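Local coordinates for protein probable uracil-DNA glycosylase (Acanthamoeba polyphaga mimivirus, PDB 5X55) that is a probable member of the uracil-DNA glycosylase superfamily, an alpha/beta protein built round a four-stranded parallel sheet, at residues 165-174 against 200-208; 189-197 against 261-269. One frame throughout, in Å; residues are numbered along the deposited sequence.

Interaction 1 (165-174 against 200-208); sequences VPYPELLFNT and GVPYAMGCS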
# COMPACT_ATOMS: atom_id res chain seq x y z
N VAL A 165 -8.73 -1.07 -11.64
CA VAL A 165 -7.38 -0.53 -11.50
C VAL A 165 -6.89 -0.95 -10.12
O VAL A 165 -7.71 -1.15 -9.21
CB VAL A 165 -7.34 1.00 -11.68
CG1 VAL A 165 -7.79 1.39 -13.08
CG2 VAL A 165 -8.20 1.70 -10.59
N PRO A 166 -5.58 -1.17 -9.91
CA PRO A 166 -4.54 -1.15 -10.95
C PRO A 166 -4.65 -2.36 -11.88
O PRO A 166 -5.38 -3.29 -11.55
CB PRO A 166 -3.24 -1.20 -10.14
CG PRO A 166 -3.62 -2.01 -8.92
CD PRO A 166 -5.03 -1.53 -8.59
N TYR A 167 -3.92 -2.34 -13.00
CA TYR A 167 -3.91 -3.46 -13.93
C TYR A 167 -3.27 -4.68 -13.27
O TYR A 167 -2.52 -4.56 -12.30
CB TYR A 167 -3.16 -3.08 -15.21
CG TYR A 167 -3.93 -2.10 -16.09
CD1 TYR A 167 -5.25 -1.76 -15.79
CD2 TYR A 167 -3.34 -1.53 -17.21
CE1 TYR A 167 -5.94 -0.89 -16.58
CE2 TYR A 167 -4.04 -0.65 -18.01
CZ TYR A 167 -5.34 -0.33 -17.69
OH TYR A 167 -6.04 0.55 -18.46
N PRO A 168 -3.60 -5.89 -13.76
CA PRO A 168 -3.26 -7.09 -12.99
C PRO A 168 -1.76 -7.35 -12.88
O PRO A 168 -1.33 -7.92 -11.88
CB PRO A 168 -4.00 -8.22 -13.73
CG PRO A 168 -4.45 -7.66 -14.99
CD PRO A 168 -4.48 -6.18 -14.91
N GLU A 169 -0.96 -6.94 -13.85
CA GLU A 169 0.48 -7.11 -13.68
C GLU A 169 1.04 -6.16 -12.63
O GLU A 169 2.18 -6.34 -12.21
CB GLU A 169 1.21 -6.90 -15.00
CG GLU A 169 0.77 -7.86 -16.12
CD GLU A 169 1.50 -7.59 -17.44
OE1 GLU A 169 2.62 -8.14 -17.63
OE2 GLU A 169 0.98 -6.81 -18.28
N LEU A 170 0.25 -5.17 -12.18
CA LEU A 170 0.65 -4.30 -11.09
C LEU A 170 -0.08 -4.58 -9.79
O LEU A 170 0.24 -3.97 -8.76
CB LEU A 170 0.44 -2.84 -11.48
CG LEU A 170 1.14 -2.42 -12.76
CD1 LEU A 170 0.80 -0.97 -13.06
CD2 LEU A 170 2.63 -2.62 -12.57
N LEU A 171 -1.05 -5.50 -9.80
CA LEU A 171 -1.92 -5.72 -8.65
C LEU A 171 -1.14 -5.98 -7.36
O LEU A 171 -1.47 -5.45 -6.29
CB LEU A 171 -2.85 -6.90 -8.94
CG LEU A 171 -3.77 -7.27 -7.77
CD1 LEU A 171 -4.70 -6.11 -7.49
CD2 LEU A 171 -4.54 -8.55 -8.07
N PHE A 172 -0.12 -6.83 -7.44
CA PHE A 172 0.64 -7.24 -6.27
C PHE A 172 2.05 -6.64 -6.31
O PHE A 172 3.01 -7.26 -5.83
CB PHE A 172 0.69 -8.76 -6.18
CG PHE A 172 -0.63 -9.41 -5.86
CD1 PHE A 172 -1.44 -8.93 -4.85
CD2 PHE A 172 -1.05 -10.54 -6.56
CE1 PHE A 172 -2.68 -9.55 -4.54
CE2 PHE A 172 -2.27 -11.17 -6.27
CZ PHE A 172 -3.08 -10.67 -5.24
N ASN A 173 2.17 -5.44 -6.87
CA ASN A 173 3.46 -4.81 -7.17
C ASN A 173 4.40 -4.79 -5.97
O ASN A 173 5.57 -5.18 -6.07
CB ASN A 173 3.21 -3.38 -7.66
CG ASN A 173 4.18 -2.95 -8.72
OD1 ASN A 173 4.99 -3.74 -9.21
ND2 ASN A 173 4.10 -1.68 -9.10
N THR A 174 3.92 -4.31 -4.83
CA THR A 174 4.79 -4.20 -3.66
C THR A 174 5.28 -5.56 -3.20
O THR A 174 6.44 -5.70 -2.79
CB THR A 174 4.07 -3.48 -2.52
OG1 THR A 174 3.56 -2.24 -3.01
CG2 THR A 174 5.06 -3.18 -1.40
N GLY A 200 -5.49 7.85 -20.37
CA GLY A 200 -6.01 6.62 -19.82
C GLY A 200 -5.03 5.80 -19.01
O GLY A 200 -5.37 4.69 -18.60
N VAL A 201 -3.82 6.31 -18.75
CA VAL A 201 -2.93 5.60 -17.84
C VAL A 201 -3.44 5.79 -16.42
O VAL A 201 -3.52 6.92 -15.93
CB VAL A 201 -1.48 6.08 -17.97
CG1 VAL A 201 -0.62 5.33 -16.99
CG2 VAL A 201 -0.97 5.89 -19.41
N PRO A 202 -3.78 4.72 -15.71
CA PRO A 202 -4.24 4.89 -14.34
C PRO A 202 -3.13 5.42 -13.44
O PRO A 202 -1.94 5.17 -13.65
CB PRO A 202 -4.65 3.47 -13.94
CG PRO A 202 -4.88 2.76 -15.22
CD PRO A 202 -3.85 3.32 -16.15
N TYR A 203 -3.54 6.20 -12.43
CA TYR A 203 -2.62 6.57 -11.36
C TYR A 203 -2.30 5.39 -10.46
O TYR A 203 -1.19 5.30 -9.93
CB TYR A 203 -3.21 7.70 -10.51
CG TYR A 203 -3.36 9.02 -11.22
CD1 TYR A 203 -2.70 9.28 -12.41
CD2 TYR A 203 -4.18 10.01 -10.69
CE1 TYR A 203 -2.85 10.50 -13.06
CE2 TYR A 203 -4.33 11.23 -11.32
CZ TYR A 203 -3.66 11.47 -12.50
OH TYR A 203 -3.83 12.69 -13.12
N ALA A 204 -3.24 4.47 -10.26
CA ALA A 204 -3.00 3.31 -9.41
C ALA A 204 -1.92 2.41 -10.02
O ALA A 204 -1.97 2.07 -11.21
CB ALA A 204 -4.29 2.53 -9.21
N MET A 205 -0.92 2.04 -9.20
CA MET A 205 0.17 1.19 -9.66
C MET A 205 0.47 0.06 -8.67
O MET A 205 1.55 -0.52 -8.72
CB MET A 205 1.43 2.03 -9.92
CG MET A 205 1.96 2.80 -8.71
SD MET A 205 3.55 3.53 -9.16
CE MET A 205 4.63 2.10 -8.97
N GLY A 206 -0.47 -0.28 -7.79
CA GLY A 206 -0.27 -1.42 -6.92
C GLY A 206 0.56 -1.13 -5.70
O GLY A 206 1.01 -2.07 -5.03
N CYS A 207 0.81 0.14 -5.41
CA CYS A 207 1.50 0.61 -4.22
C CYS A 207 0.67 1.71 -3.61
O CYS A 207 0.10 2.52 -4.35
CB CYS A 207 2.88 1.18 -4.55
SG CYS A 207 3.84 0.10 -5.52
N SER A 208 0.63 1.77 -2.29
CA SER A 208 -0.05 2.91 -1.67
C SER A 208 0.75 4.18 -1.92
O SER A 208 1.99 4.16 -1.97
CB SER A 208 -0.29 2.68 -0.17
OG SER A 208 0.89 2.39 0.55
O HOH W 1 -2.67 0.17 -13.39
O HOH W 2 -0.19 -4.05 -4.24

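Interaction 2 (189-197 against 261-269); sequences GQDPYPGSC and VLNESGVHA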
# COMPACT_ATOMS: atom_id res chain seq x y z
N GLY A 189 -2.21 2.17 2.75
CA GLY A 189 -3.22 3.04 2.19
C GLY A 189 -4.60 2.40 2.33
O GLY A 189 -4.78 1.29 2.83
N GLN A 190 -5.60 3.15 1.90
CA GLN A 190 -6.96 2.64 1.98
C GLN A 190 -7.35 2.09 0.61
O GLN A 190 -7.20 0.89 0.38
CB GLN A 190 -7.89 3.75 2.44
CG GLN A 190 -9.29 3.30 2.73
CD GLN A 190 -10.13 4.43 3.31
OE1 GLN A 190 -10.25 4.57 4.52
NE2 GLN A 190 -10.72 5.25 2.43
N ASP A 191 -7.79 2.94 -0.30
CA ASP A 191 -8.15 2.50 -1.65
C ASP A 191 -7.13 3.01 -2.68
O ASP A 191 -6.44 4.01 -2.45
CB ASP A 191 -9.57 2.98 -2.00
CG ASP A 191 -10.63 2.47 -0.99
OD1 ASP A 191 -11.17 3.28 -0.20
OD2 ASP A 191 -10.89 1.25 -0.98
N PRO A 192 -6.98 2.33 -3.82
CA PRO A 192 -6.09 2.84 -4.87
C PRO A 192 -6.65 4.14 -5.45
O PRO A 192 -7.85 4.42 -5.34
CB PRO A 192 -6.06 1.73 -5.93
CG PRO A 192 -6.79 0.54 -5.32
CD PRO A 192 -7.69 1.10 -4.25
N TYR A 193 -5.75 4.94 -6.03
CA TYR A 193 -6.19 6.15 -6.71
C TYR A 193 -7.17 5.78 -7.81
O TYR A 193 -6.93 4.83 -8.56
CB TYR A 193 -5.03 6.92 -7.33
CG TYR A 193 -4.05 7.47 -6.33
CD1 TYR A 193 -4.46 8.34 -5.33
CD2 TYR A 193 -2.71 7.11 -6.39
CE1 TYR A 193 -3.54 8.85 -4.40
CE2 TYR A 193 -1.78 7.62 -5.49
CZ TYR A 193 -2.20 8.48 -4.49
OH TYR A 193 -1.28 8.97 -3.59
N PRO A 194 -8.31 6.48 -7.90
CA PRO A 194 -9.28 6.19 -8.98
C PRO A 194 -8.96 6.91 -10.28
O PRO A 194 -9.52 6.54 -11.32
CB PRO A 194 -10.62 6.67 -8.39
CG PRO A 194 -10.21 7.86 -7.54
CD PRO A 194 -8.82 7.50 -6.96
N GLY A 195 -8.10 7.93 -10.25
CA GLY A 195 -7.90 8.81 -11.38
C GLY A 195 -6.96 8.25 -12.42
O GLY A 195 -6.35 7.19 -12.25
N SER A 196 -6.85 8.98 -13.53
CA SER A 196 -5.97 8.59 -14.63
C SER A 196 -5.45 9.84 -15.33
O SER A 196 -5.99 10.93 -15.16
CB SER A 196 -6.70 7.65 -15.61
OG SER A 196 -7.80 8.29 -16.23
N CYS A 197 -4.37 9.66 -16.10
CA CYS A 197 -3.86 10.70 -16.99
C CYS A 197 -4.85 10.94 -18.13
O CYS A 197 -5.82 10.19 -18.33
CB CYS A 197 -2.51 10.31 -17.59
SG CYS A 197 -1.09 10.15 -16.44
N VAL A 261 -12.47 0.75 -9.29
CA VAL A 261 -12.85 0.94 -10.69
C VAL A 261 -12.38 2.32 -11.10
O VAL A 261 -12.48 3.28 -10.32
CB VAL A 261 -14.37 0.78 -10.90
CG1 VAL A 261 -14.77 1.17 -12.33
CG2 VAL A 261 -14.81 -0.64 -10.61
N LEU A 262 -11.85 2.42 -12.32
CA LEU A 262 -11.39 3.71 -12.82
C LEU A 262 -12.47 4.78 -12.65
O LEU A 262 -13.63 4.56 -13.01
CB LEU A 262 -11.01 3.57 -14.30
CG LEU A 262 -10.22 4.72 -14.91
CD1 LEU A 262 -8.85 4.80 -14.27
CD2 LEU A 262 -10.12 4.52 -16.41
N ASN A 263 -12.07 5.93 -12.11
CA ASN A 263 -12.92 7.10 -11.90
C ASN A 263 -14.01 6.88 -10.85
O ASN A 263 -14.95 7.67 -10.78
CB ASN A 263 -13.57 7.59 -13.20
CG ASN A 263 -12.54 8.03 -14.24
OD1 ASN A 263 -11.42 8.42 -13.90
ND2 ASN A 263 -12.91 7.94 -15.52
N GLU A 264 -13.92 5.81 -10.05
CA GLU A 264 -14.83 5.59 -8.93
C GLU A 264 -14.00 5.29 -7.69
O GLU A 264 -13.14 4.41 -7.71
CB GLU A 264 -15.80 4.43 -9.21
CG GLU A 264 -16.33 4.40 -10.63
CD GLU A 264 -17.53 3.48 -10.83
OE1 GLU A 264 -17.59 2.41 -10.17
OE2 GLU A 264 -18.41 3.82 -11.65
N SER A 265 -14.26 6.01 -6.61
CA SER A 265 -13.43 5.89 -5.42
C SER A 265 -13.96 4.82 -4.46
O SER A 265 -15.14 4.83 -4.10
CB SER A 265 -13.33 7.25 -4.72
OG SER A 265 -14.62 7.81 -4.56
N GLY A 266 -13.08 3.90 -4.06
CA GLY A 266 -13.37 2.98 -2.97
C GLY A 266 -14.52 2.02 -3.17
O GLY A 266 -15.19 1.68 -2.20
N VAL A 267 -14.77 1.54 -4.39
CA VAL A 267 -15.96 0.72 -4.61
C VAL A 267 -15.73 -0.75 -4.28
O VAL A 267 -16.70 -1.52 -4.31
CB VAL A 267 -16.49 0.84 -6.05
CG1 VAL A 267 -16.94 2.27 -6.34
CG2 VAL A 267 -15.46 0.39 -7.08
N HIS A 268 -14.50 -1.15 -3.92
CA HIS A 268 -14.20 -2.54 -3.57
C HIS A 268 -13.71 -2.66 -2.13
O HIS A 268 -12.83 -3.48 -1.83
CB HIS A 268 -13.18 -3.13 -4.52
CG HIS A 268 -13.65 -3.17 -5.94
ND1 HIS A 268 -12.79 -3.35 -7.01
CD2 HIS A 268 -14.89 -3.07 -6.47
CE1 HIS A 268 -13.49 -3.34 -8.13
NE2 HIS A 268 -14.76 -3.17 -7.83
N ALA A 269 -14.30 -1.88 -1.22
CA ALA A 269 -13.79 -1.82 0.14
C ALA A 269 -14.05 -3.11 0.93
O ALA A 269 -13.28 -3.43 1.83
CB ALA A 269 -14.41 -0.62 0.86
O HOH W 3 -11.84 0.10 -3.51
O HOH W 4 -10.44 4.44 -5.11

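Interaction 1 (165-174 against 200-208)
P202 wedges the outer corner of its ring between V165 and Y167: its CG lies 3.9 Å from CG1 of V165 and 4.0 Å from CZ of Y167. The proline comes over one face of the phenol ring and crosses it at about a right angle. Y167 sets off along the contact, but with its CG opposed to the carbonyl carbon (chi1 -72°) the ring end swings back to meet this corner. Two residues on from P202, CB of A204 packs 4.0 Å from CB of P166, a proline preceded by a cis peptide bond, and a water that donates to A204 O and accepts from Y167 N fills in the polar side of the joint.

At G206 the two backbones themselves meet. The residue has no side chain, and its CA comes within 3.2 Å of L170 O in a CA-H...O contact with an angle of 156° at the hydrogen. That oxygen also accepts N173 N in the type I turn from L170 to N173. N173 adds the direct hydrogen bond: ND2 gives to M205 O at 2.8 Å, almost along the C=O axis but bent at the hydrogen (143°), the oxygen tilted from the amide plane. ND2 is held a second time by Y101 O, which fixes the turn of the amide, while T174 OG1 bonds to M253 O in the central sheet. The result is a buried seam between the loop entering helix 173-177 and the loop following strand 185-189, packed against edge strand 251-255 of the parallel sheet in the uracil-DNA glycosylase alpha/beta fold.

Interaction 2 (189-197 against 261-269)
The GQDPYP run that starts at the end of strand 185-189 corresponds in sequence to a signature loop of uracil-DNA glycosylases, and here its last proline, P194, rests on the type II turn from V261 to E264. The direct bond is between backbones: N263 N gives to P194 O at 2.7 Å, nearly straight at 166°, with the donor 30° out of the carbonyl plane. N263 stands at the third place of the turn, which is closed by E264 N to V261 O, and its N-H is thereby turned outward to the neighbouring loop.

P194 also covers the turn with its ring, CB lying 3.5 Å from E264 O. On the other flank of the bond, L262 brings a single branch across: CG is opposed to the backbone N (chi1 -167°), and CD1 ends 3.5 Å from P194 O and 3.8 Å from CB of S196. The bonded carbonyl is thus lined by a methyl group.

At the other end of the contact, D191 lays the face of its carboxylate on G266 CA, which stands almost straight above CG of D191 at 3.4 Å and lies 3.6 Å from each of OD1 and OD2. Two waters bridge the segments. One donates to D191 OD2 at 2.9 Å and accepts from H268 N; the other donates to P192 O and accepts from G266 N. Outside the pair, H268 stacks on Y157, and Y193 OH bonds to F209 O. One backbone bond, the ring of P194 packed on the turn and bridging water together make a loop-to-loop contact at the surface, beside the end of strand 185-189, where the signature loop of this family emerges.

How the interactions relate
Read from the N terminus, the segments come in the order 165-174, 189-197, 200-208 and 261-269, so the two contacts cross instead of nesting. Interaction 1 closes a loop of 25 residues that takes in strand 185-189 and the signature loop. Interaction 2 closes a longer one, of 63 residues, with helices 219-230 and 244-248 and strand 251-255. Their centres are about 10 Å apart, and the segments 189-197 and 200-208 meet directly: Y203 N lies 3.0 Å from G195 O, a probable hydrogen bond. V165 also pairs with T260, just ahead of 261-269. The crossing joins the two segments that follow the antiparallel pair 164-165/260-261 to the long loop after strand 185-189.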